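Side-chain contacts in cobalamin biosynthesis protein CobN (Mycobacterium tuberculosis, PDB 7C6O), which is the large catalytic subunit of cobaltochelatase, the enzyme that inserts cobalt into the corrin ring during cobalamin synthesis: residues A397-M402 and G501-M506; V369-S374 and A393-L398; V85-L90 and D101-G106; R63-S68 and T76-E81. All blocks are in the same frame, centred on the assembly; numbering follows the deposited sequence. Where two conformers were deposited one is given.

The four contacts form two pairs, each in its own alpha/beta region. Contacts 1 and 2 share Ala397 and Leu398 and pack helix 391-405 onto two neighbouring strands of one mixed sheet. Their centres are 7 Å apart, and the strands are probably hydrogen-bonded from Val504 O to Leu371 N (2.8 Å). Contacts 3 and 4 belong to the four-stranded parallel sheet near the N-terminus. Their centres are 10 Å apart, and Leu79 CD2 bridges them by packing 3.6 Å from Val85 CG2. Contacts 1 and 3 have centres 71 Å apart. In contact 3, the side chain of Val103 lies about 12 Å from a bound sodium ion, whose site includes Asp125 and Ser127.

Contact 1 of 4, residues A397-M402 and G501-M506; sequences ALLQAM and GNLVLM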
loop_
_atom_site.group_PDB
_atom_site.type_symbol
_atom_site.label_atom_id
_atom_site.label_comp_id
_atom_site.label_asym_id
_atom_site.label_seq_id
_atom_site.Cartn_x
_atom_site.Cartn_y
_atom_site.Cartn_z
ATOM N N ALA A 397 12.812 22.696 -6.912
ATOM C CA ALA A 397 14.030 22.263 -6.234
ATOM C C ALA A 397 14.655 21.065 -6.935
ATOM O O ALA A 397 15.884 20.958 -7.024
ATOM C CB ALA A 397 13.731 21.935 -4.771
ATOM N N LEU A 398 13.823 20.156 -7.452
ATOM C CA LEU A 398 14.350 19.015 -8.194
ATOM C C LEU A 398 14.997 19.464 -9.498
ATOM O O LEU A 398 16.102 19.026 -9.837
ATOM C CB LEU A 398 13.237 18.002 -8.465
ATOM C CG LEU A 398 13.616 16.837 -9.384
ATOM C CD1 LEU A 398 14.711 15.987 -8.754
ATOM C CD2 LEU A 398 12.397 15.985 -9.716
ATOM N N LEU A 399 14.321 20.342 -10.243
ATOM C CA LEU A 399 14.865 20.808 -11.516
ATOM C C LEU A 399 16.156 21.591 -11.310
ATOM O O LEU A 399 17.091 21.481 -12.112
ATOM C CB LEU A 399 13.822 21.652 -12.248
ATOM C CG LEU A 399 12.578 20.856 -12.651
ATOM C CD1 LEU A 399 11.479 21.740 -13.222
ATOM C CD2 LEU A 399 12.961 19.778 -13.633
ATOM N N GLN A 400 16.226 22.387 -10.240
ATOM C CA GLN A 400 17.458 23.108 -9.932
ATOM C C GLN A 400 18.596 22.146 -9.617
ATOM O O GLN A 400 19.730 22.343 -10.067
ATOM C CB GLN A 400 17.228 24.066 -8.763
ATOM C CG GLN A 400 16.346 25.250 -9.104
ATOM C CD GLN A 400 15.999 26.077 -7.886
ATOM O OE1 GLN A 400 16.195 25.641 -6.752
ATOM N NE2 GLN A 400 15.481 27.278 -8.112
ATOM N N ALA A 401 18.309 21.097 -8.844
ATOM C CA ALA A 401 19.341 20.115 -8.527
ATOM C C ALA A 401 19.770 19.345 -9.769
ATOM O O ALA A 401 20.956 19.031 -9.931
ATOM C CB ALA A 401 18.843 19.157 -7.451
ATOM N N MET A 402 18.820 19.025 -10.654
ATOM C CA MET A 402 19.170 18.344 -11.897
ATOM C C MET A 402 20.062 19.216 -12.769
ATOM O O MET A 402 21.048 18.732 -13.338
ATOM C CB MET A 402 17.904 17.940 -12.655
ATOM C CG MET A 402 17.144 16.793 -12.011
ATOM S SD MET A 402 15.567 16.461 -12.814
ATOM C CE MET A 402 16.108 15.841 -14.406
ATOM N N GLY A 501 14.755 21.633 -23.089
ATOM C CA GLY A 501 15.993 20.874 -23.032
ATOM C C GLY A 501 15.721 19.396 -23.230
ATOM O O GLY A 501 15.050 18.985 -24.184
ATOM N N ASN A 502 16.240 18.577 -22.317
ATOM C CA ASN A 502 16.001 17.141 -22.338
ATOM C C ASN A 502 14.883 16.732 -21.390
ATOM O O ASN A 502 14.799 15.561 -21.005
ATOM C CB ASN A 502 17.285 16.380 -22.008
ATOM C CG ASN A 502 18.250 16.342 -23.174
ATOM O OD1 ASN A 502 17.850 16.486 -24.329
ATOM N ND2 ASN A 502 19.530 16.142 -22.879
ATOM N N LEU A 503 14.023 17.670 -21.014
ATOM C CA LEU A 503 12.959 17.428 -20.056
ATOM C C LEU A 503 11.605 17.644 -20.711
ATOM O O LEU A 503 11.453 18.483 -21.602
ATOM C CB LEU A 503 13.082 18.357 -18.849
ATOM C CG LEU A 503 13.828 17.882 -17.607
ATOM C CD1 LEU A 503 15.123 17.178 -17.949
ATOM C CD2 LEU A 503 14.112 19.092 -16.774
ATOM N N VAL A 504 10.615 16.886 -20.254
ATOM C CA VAL A 504 9.224 17.153 -20.583
ATOM C C VAL A 504 8.425 17.126 -19.289
ATOM O O VAL A 504 8.563 16.199 -18.482
ATOM C CB VAL A 504 8.658 16.155 -21.617
ATOM C CG1 VAL A 504 8.778 14.721 -21.134
ATOM C CG2 VAL A 504 7.207 16.490 -21.934
ATOM N N LEU A 505 7.635 18.170 -19.067
ATOM C CA LEU A 505 6.708 18.239 -17.947
ATOM C C LEU A 505 5.307 18.037 -18.502
ATOM O O LEU A 505 4.891 18.753 -19.419
ATOM C CB LEU A 505 6.824 19.574 -17.206
ATOM C CG LEU A 505 7.923 19.680 -16.141
ATOM C CD1 LEU A 505 9.320 19.573 -16.749
ATOM C CD2 LEU A 505 7.781 20.970 -15.339
ATOM N N MET A 506 4.593 17.053 -17.963
ATOM C CA MET A 506 3.306 16.657 -18.509
ATOM C C MET A 506 2.315 16.443 -17.378
ATOM O O MET A 506 2.647 15.843 -16.353
ATOM C CB MET A 506 3.429 15.373 -19.347
ATOM C CG MET A 506 2.125 14.904 -19.978
ATOM S SD MET A 506 2.305 13.360 -20.899
ATOM C CE MET A 506 3.249 13.921 -22.308
#
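Leu399 has CG beside its backbone N and anti to its carbonyl carbon (chi1 -65°), which sends its methyls from the helix toward Leu503 and Leu505. Met402 starts the same way but bends at the thioether (chi3 68°), and this turn carries CE to Leu503. The motif is a helix packed on a beta sheet. Helix segment 397-402 and strand segment 503-506 run nearly antiparallel, their axes 12.4 Å apart. The interface is apolar and all four touching residues are buried. Leu503 receives both helix side chains, one on each methyl. Its CD1 meets Met402 CE at 3.9 Å, and these two side chains reach toward each other tip to tip. Its CD2 meets Leu399 CD2, but here the two leucines slide past each other in opposite directions. The first torsion of Leu503 lies off the usual staggered positions (chi1 -94°). Two residues further along the strand, Leu505 points to the helix again and takes the other branch of Leu399: Leu399 CD1 is 4.3 Å from Leu505 CD2. Around this core, Val415 packs on Leu399, Val409 on Leu503, and Leu812 of helix 807-815 on Met402. The closest approach of the contact is Leu399 CD2 to Leu503 CD2, at 3.4 Å, shorter than a usual methyl-methyl distance.

Contact 2 of 4, residues V369-S374 and A393-L398; sequences VALVFS and ASAVAL
The ring of Phe373 meets the helix with its edge, not with a face. The methyl of Ala395 sits near the ring plane, beside the CZ corner, with Ala395 CB 3.8 Å from Phe373 CZ. The same methyl is close to the adjoining CE2 atom. This is strand-on-helix packing in an alpha/beta fold: strand 369-373 lies in a mixed sheet, and helix 391-405, the next long helix in the chain, packs back against it. The segment axes are 11.5 Å apart and run nearly antiparallel (171°). The first side-chain bond of Phe373 does not point at the helix, but with CG beside its backbone N (chi1 -65°) the ring brings its CZ corner to the alanine. Leu371 approaches more directly. Leu371 CD2 is 4.3 Å from Ala395 CB, and the alanine methyl thus touches a leucine methyl as well as the ring corner. The other leucine branch serves the next turn of the helix. All four residues are buried, and the meeting is wholly apolar. Helix 420-431 joins this core through Leu423 on Ala395 and Leu427 on Phe373, while Leu555 of the adjacent strand touches both Leu371 and Phe373. Leu371 and Leu398 slide past each other in opposite directions, with Leu371 CD1 3.9 Å from Leu398 CD2.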
loop_
_atom_site.group_PDB
_atom_site.type_symbol
_atom_site.label_atom_id
_atom_site.label_comp_id
_atom_site.label_asym_id
_atom_site.label_seq_id
_atom_site.Cartn_x
_atom_site.Cartn_y
_atom_site.Cartn_z
ATOM N N VAL A 369 14.308 12.971 -19.315
ATOM C CA VAL A 369 13.461 12.670 -18.166
ATOM C C VAL A 369 12.081 13.269 -18.386
ATOM O O VAL A 369 11.953 14.422 -18.814
ATOM C CB VAL A 369 14.074 13.207 -16.855
ATOM C CG1 VAL A 369 13.194 12.840 -15.665
ATOM C CG2 VAL A 369 15.490 12.676 -16.669
ATOM N N ALA A 370 11.051 12.487 -18.083
ATOM C CA ALA A 370 9.677 12.962 -18.065
ATOM C C ALA A 370 9.241 13.181 -16.621
ATOM O O ALA A 370 9.337 12.269 -15.792
ATOM C CB ALA A 370 8.744 11.969 -18.759
ATOM N N LEU A 371 8.776 14.392 -16.323
ATOM C CA LEU A 371 8.258 14.757 -15.009
ATOM C C LEU A 371 6.741 14.861 -15.127
ATOM O O LEU A 371 6.228 15.766 -15.793
ATOM C CB LEU A 371 8.879 16.072 -14.535
ATOM C CG LEU A 371 8.703 16.503 -13.079
ATOM C CD1 LEU A 371 9.344 15.492 -12.150
ATOM C CD2 LEU A 371 9.298 17.889 -12.852
ATOM N N VAL A 372 6.023 13.932 -14.497
ATOM C CA VAL A 372 4.576 13.810 -14.653
ATOM C C VAL A 372 3.893 14.232 -13.358
ATOM O O VAL A 372 4.272 13.781 -12.271
ATOM C CB VAL A 372 4.174 12.379 -15.048
ATOM C CG1 VAL A 372 2.657 12.267 -15.196
ATOM C CG2 VAL A 372 4.869 11.972 -16.335
ATOM N N PHE A 373 2.879 15.086 -13.480
ATOM C CA PHE A 373 2.111 15.592 -12.350
ATOM C C PHE A 373 0.724 14.960 -12.330
ATOM O O PHE A 373 0.087 14.812 -13.377
ATOM C CB PHE A 373 1.967 17.116 -12.423
ATOM C CG PHE A 373 3.261 17.864 -12.286
ATOM C CD1 PHE A 373 4.187 17.879 -13.317
ATOM C CD2 PHE A 373 3.541 18.577 -11.132
ATOM C CE1 PHE A 373 5.375 18.575 -13.193
ATOM C CE2 PHE A 373 4.726 19.278 -11.003
ATOM C CZ PHE A 373 5.643 19.276 -12.033
ATOM N N SER A 374 0.255 14.604 -11.134
ATOM C CA SER A 374 -1.117 14.146 -10.973
ATOM C C SER A 374 -2.095 15.285 -11.253
ATOM O O SER A 374 -1.754 16.467 -11.167
ATOM C CB SER A 374 -1.348 13.609 -9.559
ATOM O OG SER A 374 -0.425 12.586 -9.233
ATOM N N ALA A 393 6.977 23.736 -5.476
ATOM C CA ALA A 393 8.283 24.044 -4.900
ATOM C C ALA A 393 9.213 22.836 -4.963
ATOM O O ALA A 393 10.422 22.988 -5.183
ATOM C CB ALA A 393 8.125 24.531 -3.460
ATOM N N SER A 394 8.668 21.632 -4.777
ATOM C CA SER A 394 9.476 20.422 -4.896
ATOM C C SER A 394 9.963 20.225 -6.326
ATOM O O SER A 394 11.108 19.813 -6.548
ATOM C CB SER A 394 8.676 19.205 -4.435
ATOM O OG SER A 394 8.306 19.320 -3.072
ATOM N N ALA A 395 9.102 20.505 -7.308
ATOM C CA ALA A 395 9.514 20.404 -8.704
ATOM C C ALA A 395 10.626 21.394 -9.025
ATOM O O ALA A 395 11.603 21.044 -9.698
ATOM C CB ALA A 395 8.312 20.629 -9.622
ATOM N N VAL A 396 10.497 22.637 -8.554
ATOM C CA VAL A 396 11.547 23.629 -8.775
ATOM C C VAL A 396 12.859 23.151 -8.167
ATOM O O VAL A 396 13.912 23.174 -8.818
ATOM C CB VAL A 396 11.130 24.997 -8.206
ATOM C CG1 VAL A 396 12.331 25.934 -8.131
ATOM C CG2 VAL A 396 10.027 25.613 -9.056
ATOM N N ALA A 397 12.812 22.696 -6.912
ATOM C CA ALA A 397 14.030 22.263 -6.234
ATOM C C ALA A 397 14.655 21.065 -6.935
ATOM O O ALA A 397 15.884 20.958 -7.024
ATOM C CB ALA A 397 13.731 21.935 -4.771
ATOM N N LEU A 398 13.823 20.156 -7.452
ATOM C CA LEU A 398 14.350 19.015 -8.194
ATOM C C LEU A 398 14.997 19.464 -9.498
ATOM O O LEU A 398 16.102 19.026 -9.837
ATOM C CB LEU A 398 13.237 18.002 -8.465
ATOM C CG LEU A 398 13.616 16.837 -9.384
ATOM C CD1 LEU A 398 14.711 15.987 -8.754
ATOM C CD2 LEU A 398 12.397 15.985 -9.716
#

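Contact 3 of 4, residues V85-L90 and D101-G106; sequences VVIRIL and DTVIAG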
loop_
_atom_site.group_PDB
_atom_site.type_symbol
_atom_site.label_atom_id
_atom_site.label_comp_id
_atom_site.label_asym_id
_atom_site.label_seq_id
_atom_site.Cartn_x
_atom_site.Cartn_y
_atom_site.Cartn_z
ATOM N N VAL A 85 16.495 -51.530 -9.213
ATOM C CA VAL A 85 15.675 -50.579 -8.475
ATOM C C VAL A 85 16.569 -49.804 -7.518
ATOM O O VAL A 85 17.446 -50.383 -6.867
ATOM C CB VAL A 85 14.534 -51.275 -7.704
ATOM C CG1 VAL A 85 13.577 -50.234 -7.128
ATOM C CG2 VAL A 85 13.795 -52.238 -8.610
ATOM N N VAL A 86 16.345 -48.495 -7.441
ATOM C CA VAL A 86 17.030 -47.615 -6.502
ATOM C C VAL A 86 15.976 -46.905 -5.670
ATOM O O VAL A 86 15.040 -46.317 -6.222
ATOM C CB VAL A 86 17.923 -46.591 -7.223
ATOM C CG1 VAL A 86 18.584 -45.661 -6.215
ATOM C CG2 VAL A 86 18.962 -47.301 -8.058
ATOM N N ILE A 87 16.132 -46.956 -4.350
ATOM C CA ILE A 87 15.217 -46.312 -3.414
ATOM C C ILE A 87 16.010 -45.309 -2.586
ATOM O O ILE A 87 17.033 -45.665 -1.992
ATOM C CB ILE A 87 14.522 -47.342 -2.505
ATOM C CG1 ILE A 87 13.719 -48.344 -3.341
ATOM C CG2 ILE A 87 13.630 -46.644 -1.490
ATOM C CD1 ILE A 87 13.116 -49.470 -2.526
ATOM N N ARG A 88 15.539 -44.061 -2.549
ATOM C CA ARG A 88 16.156 -43.014 -1.738
ATOM C C ARG A 88 15.078 -42.349 -0.894
ATOM O O ARG A 88 14.168 -41.715 -1.440
ATOM C CB ARG A 88 16.865 -41.973 -2.617
ATOM C CG ARG A 88 17.615 -40.893 -1.830
ATOM C CD ARG A 88 18.620 -40.151 -2.715
ATOM N NE ARG A 88 19.414 -39.187 -1.955
ATOM C CZ ARG A 88 19.195 -37.874 -1.952
ATOM N NH1 ARG A 88 18.208 -37.360 -2.675
ATOM N NH2 ARG A 88 19.967 -37.075 -1.230
ATOM N N ILE A 89 15.174 -42.493 0.432
ATOM C CA ILE A 89 14.180 -41.939 1.347
ATOM C C ILE A 89 14.861 -41.376 2.589
ATOM O O ILE A 89 15.970 -41.769 2.956
ATOM C CB ILE A 89 13.123 -42.985 1.780
ATOM C CG1 ILE A 89 13.790 -44.134 2.536
ATOM C CG2 ILE A 89 12.330 -43.503 0.583
ATOM C CD1 ILE A 89 12.816 -45.174 3.040
ATOM N N LEU A 90 14.167 -40.450 3.245
ATOM C CA LEU A 90 14.530 -40.014 4.585
ATOM C C LEU A 90 13.888 -40.926 5.623
ATOM O O LEU A 90 12.818 -41.496 5.398
ATOM C CB LEU A 90 14.087 -38.571 4.834
ATOM C CG LEU A 90 14.791 -37.461 4.064
ATOM C CD1 LEU A 90 14.109 -36.132 4.340
ATOM C CD2 LEU A 90 16.255 -37.400 4.457
ATOM N N ASP A 101 10.285 -53.783 1.653
ATOM C CA ASP A 101 10.119 -55.232 1.739
ATOM C C ASP A 101 9.577 -55.806 0.436
ATOM O O ASP A 101 9.979 -56.898 0.015
ATOM C CB ASP A 101 9.196 -55.595 2.902
ATOM C CG ASP A 101 9.850 -55.388 4.254
ATOM O OD1 ASP A 101 11.095 -55.309 4.310
ATOM O OD2 ASP A 101 9.118 -55.312 5.264
ATOM N N THR A 102 8.665 -55.082 -0.220
ATOM C CA THR A 102 8.107 -55.557 -1.483
ATOM C C THR A 102 9.175 -55.627 -2.567
ATOM O O THR A 102 9.241 -56.604 -3.323
ATOM C CB THR A 102 6.958 -54.647 -1.919
ATOM O OG1 THR A 102 5.885 -54.741 -0.972
ATOM C CG2 THR A 102 6.447 -55.046 -3.296
ATOM N N VAL A 103 10.026 -54.603 -2.654
ATOM C CA VAL A 103 11.081 -54.596 -3.665
ATOM C C VAL A 103 12.053 -55.746 -3.428
ATOM O O VAL A 103 12.408 -56.484 -4.355
ATOM C CB VAL A 103 11.801 -53.235 -3.671
ATOM C CG1 VAL A 103 13.005 -53.273 -4.598
ATOM C CG2 VAL A 103 10.838 -52.142 -4.095
ATOM N N ILE A 104 12.479 -55.926 -2.177
ATOM C CA ILE A 104 13.450 -56.970 -1.860
ATOM C C ILE A 104 12.863 -58.350 -2.130
ATOM O O ILE A 104 13.539 -59.232 -2.673
ATOM C CB ILE A 104 13.930 -56.821 -0.405
ATOM C CG1 ILE A 104 14.807 -55.572 -0.270
ATOM C CG2 ILE A 104 14.675 -58.067 0.052
ATOM C CD1 ILE A 104 15.213 -55.259 1.145
ATOM N N ALA A 105 11.593 -58.557 -1.771
ATOM C CA ALA A 105 10.963 -59.853 -1.993
ATOM C C ALA A 105 10.807 -60.180 -3.473
ATOM O O ALA A 105 10.703 -61.360 -3.826
ATOM C CB ALA A 105 9.599 -59.901 -1.306
ATOM N N GLY A 106 10.795 -59.170 -4.343
ATOM C CA GLY A 106 10.584 -59.382 -5.763
ATOM C C GLY A 106 11.779 -59.897 -6.535
ATOM O O GLY A 106 11.620 -60.302 -7.691
#
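Val103 is the helix residue that meets the strand, and its two methyls are divided between two partners. Its CG1 faces Val85, with Val103 CG1 4.0 Å from Val85 CG1. Its CG2 faces Ile87, with Val103 CG2 3.8 Å from Ile87 CD1. Both pairs reach toward each other tip to tip. The split follows from the first torsion of Val103, which sets CG1 anti to the backbone N (chi1 173°) and CG2 beside it. Ile87 extends its longer branch (chi2 174°), and the terminal methyl arrives at Val103. Val103 CB is also 4.1 Å from Ile87 CD1. Val85 and Ile87 are two apart on the strand, so both point to the helix, while Val86 between them points away. The three touching residues are buried, and their contact is purely apolar.

The next shell closes around this trio. Leu79 of helix 72-79 packs on both Val85 and Val103, Leu45 of strand 42-46 lies against Val85 and Ile87, and Trp96 touches Ile87. Strand 110-114 contributes Ala110 to Val103 and Leu112 to Ile87, and its Val111 is hydrogen-bonded through the backbone to Val85 and Ile87. Within the helix, Ala105 N donates to Asp101 O at 2.9 Å. The contact joins the first strand and the helix of the beta-alpha-beta unit made by strand 84-89, helix 97-105 and strand 110-114, in a parallel sheet of strand order 2-1-3-4, an order also seen in flavodoxin-like folds.

Contact 4 of 4, residues R63-S68 and T76-E81; sequences RWANPS and TDLLAE
Arg63 and Glu81 meet across the surface as a salt bridge. The contact joins edge strand 62-65 of a parallel sheet to segment 76-81, most of it on helix 72-79, which follows the strand in the chain, and an Asx turn forms beyond the strand. Arg63 NE donates to Glu81 OE1 at 3.3 Å with an N-H...O angle of 151°, a weak bond. The two side chains cross at about a right angle. The carboxylate oxygen lies at the guanidinium edge, near its plane, while the two planes stand 84° apart. Arg63 was deposited in two conformers, so this bridge need not always be made. The stronger polar partner of Arg63 is Asn61, whose OD1 accepts from NH1. Asn66 OD1 takes two donors from Ser68 on one face of its amide plane. The backbone Ser68 N reaches Asn66 OD1 at 3.0 Å, tilted from that plane, and closes the Asx turn. Ser68 OG donates to Asn66 OD1 at 2.8 Å from well above the plane. At the other end of the amide, Asn66 ND2 is satisfied by Asp49 OD1. The apolar part centres on Leu78, with Leu78 CD1 3.6 Å from Ala65 CB.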
loop_
_atom_site.group_PDB
_atom_site.type_symbol
_atom_site.label_atom_id
_atom_site.label_comp_id
_atom_site.label_asym_id
_atom_site.label_seq_id
_atom_site.Cartn_x
_atom_site.Cartn_y
_atom_site.Cartn_z
ATOM N N ARG A 63 12.787 -45.299 -15.076
ATOM C CA ARG A 63 11.428 -45.106 -14.598
ATOM C C ARG A 63 11.506 -44.441 -13.231
ATOM O O ARG A 63 12.454 -44.666 -12.474
ATOM C CB ARG A 63 10.662 -46.428 -14.489
ATOM C CG ARG A 63 10.645 -47.266 -15.753
ATOM C CD ARG A 63 9.844 -46.617 -16.868
ATOM N NE ARG A 63 9.869 -47.440 -18.073
ATOM C CZ ARG A 63 10.819 -47.373 -19.000
ATOM N NH1 ARG A 63 11.819 -46.514 -18.865
ATOM N NH2 ARG A 63 10.767 -48.164 -20.063
ATOM N N TRP A 64 10.517 -43.609 -12.916
ATOM C CA TRP A 64 10.575 -42.866 -11.666
ATOM C C TRP A 64 9.202 -42.770 -11.023
ATOM O O TRP A 64 8.171 -42.775 -11.701
ATOM C CB TRP A 64 11.138 -41.459 -11.874
ATOM C CG TRP A 64 10.476 -40.716 -12.983
ATOM C CD1 TRP A 64 9.291 -40.042 -12.927
ATOM C CD2 TRP A 64 10.962 -40.569 -14.321
ATOM N NE1 TRP A 64 9.010 -39.484 -14.150
ATOM C CE2 TRP A 64 10.019 -39.792 -15.023
ATOM C CE3 TRP A 64 12.102 -41.017 -14.994
ATOM C CZ2 TRP A 64 10.181 -39.455 -16.366
ATOM C CZ3 TRP A 64 12.262 -40.681 -16.326
ATOM C CH2 TRP A 64 11.306 -39.908 -16.998
ATOM N N ALA A 65 9.211 -42.672 -9.696
ATOM C CA ALA A 65 8.003 -42.448 -8.918
ATOM C C ALA A 65 8.410 -41.986 -7.529
ATOM O O ALA A 65 9.482 -42.345 -7.031
ATOM C CB ALA A 65 7.137 -43.709 -8.829
ATOM N N ASN A 66 7.547 -41.181 -6.917
ATOM C CA ASN A 66 7.756 -40.740 -5.547
ATOM C C ASN A 66 7.030 -41.687 -4.602
ATOM O O ASN A 66 5.805 -41.827 -4.707
ATOM C CB ASN A 66 7.251 -39.320 -5.359
ATOM C CG ASN A 66 7.706 -38.707 -4.051
ATOM O OD1 ASN A 66 7.673 -39.353 -3.004
ATOM N ND2 ASN A 66 8.141 -37.452 -4.106
ATOM N N PRO A 67 7.730 -42.354 -3.679
ATOM C CA PRO A 67 7.053 -43.309 -2.785
ATOM C C PRO A 67 5.931 -42.702 -1.962
ATOM O O PRO A 67 5.038 -43.440 -1.528
ATOM C CB PRO A 67 8.192 -43.815 -1.886
ATOM C CG PRO A 67 9.431 -43.585 -2.676
ATOM C CD PRO A 67 9.187 -42.337 -3.471
ATOM N N SER A 68 5.938 -41.389 -1.727
ATOM C CA SER A 68 4.858 -40.764 -0.976
ATOM C C SER A 68 3.594 -40.575 -1.806
ATOM O O SER A 68 2.560 -40.188 -1.250
ATOM C CB SER A 68 5.311 -39.413 -0.415
ATOM O OG SER A 68 5.490 -38.459 -1.448
ATOM N N THR A 76 4.195 -52.416 -7.774
ATOM C CA THR A 76 4.440 -53.705 -8.418
ATOM C C THR A 76 4.400 -53.592 -9.937
ATOM O O THR A 76 5.150 -54.291 -10.630
ATOM C CB THR A 76 3.424 -54.742 -7.932
ATOM O OG1 THR A 76 2.102 -54.199 -8.026
ATOM C CG2 THR A 76 3.709 -55.131 -6.489
ATOM N N ASP A 77 3.539 -52.724 -10.472
ATOM C CA ASP A 77 3.536 -52.484 -11.913
ATOM C C ASP A 77 4.872 -51.918 -12.378
ATOM O O ASP A 77 5.418 -52.351 -13.399
ATOM C CB ASP A 77 2.395 -51.538 -12.290
ATOM C CG ASP A 77 1.046 -52.235 -12.349
ATOM O OD1 ASP A 77 0.995 -53.470 -12.166
ATOM O OD2 ASP A 77 0.033 -51.539 -12.582
ATOM N N LEU A 78 5.415 -50.946 -11.639
ATOM C CA LEU A 78 6.715 -50.389 -11.998
ATOM C C LEU A 78 7.826 -51.420 -11.839
ATOM O O LEU A 78 8.766 -51.455 -12.641
ATOM C CB LEU A 78 7.008 -49.153 -11.149
ATOM C CG LEU A 78 6.229 -47.896 -11.524
ATOM C CD1 LEU A 78 6.361 -46.854 -10.433
ATOM C CD2 LEU A 78 6.736 -47.356 -12.849
ATOM N N LEU A 79 7.735 -52.268 -10.810
ATOM C CA LEU A 79 8.780 -53.257 -10.567
ATOM C C LEU A 79 8.865 -54.280 -11.690
ATOM O O LEU A 79 9.951 -54.797 -11.979
ATOM C CB LEU A 79 8.537 -53.964 -9.232
ATOM C CG LEU A 79 8.815 -53.158 -7.965
ATOM C CD1 LEU A 79 8.322 -53.905 -6.736
ATOM C CD2 LEU A 79 10.298 -52.862 -7.851
ATOM N N ALA A 80 7.736 -54.585 -12.334
ATOM C CA ALA A 80 7.737 -55.558 -13.418
ATOM C C ALA A 80 8.574 -55.104 -14.605
ATOM O O ALA A 80 8.997 -55.941 -15.408
ATOM C CB ALA A 80 6.301 -55.840 -13.870
ATOM N N GLU A 81 8.826 -53.803 -14.733
ATOM C CA GLU A 81 9.576 -53.264 -15.859
ATOM C C GLU A 81 11.040 -53.002 -15.535
ATOM O O GLU A 81 11.778 -52.550 -16.415
ATOM C CB GLU A 81 8.927 -51.963 -16.349
ATOM C CG GLU A 81 7.488 -52.110 -16.811
ATOM C CD GLU A 81 6.925 -50.817 -17.369
ATOM O OE1 GLU A 81 7.655 -49.802 -17.368
ATOM O OE2 GLU A 81 5.757 -50.816 -17.809
#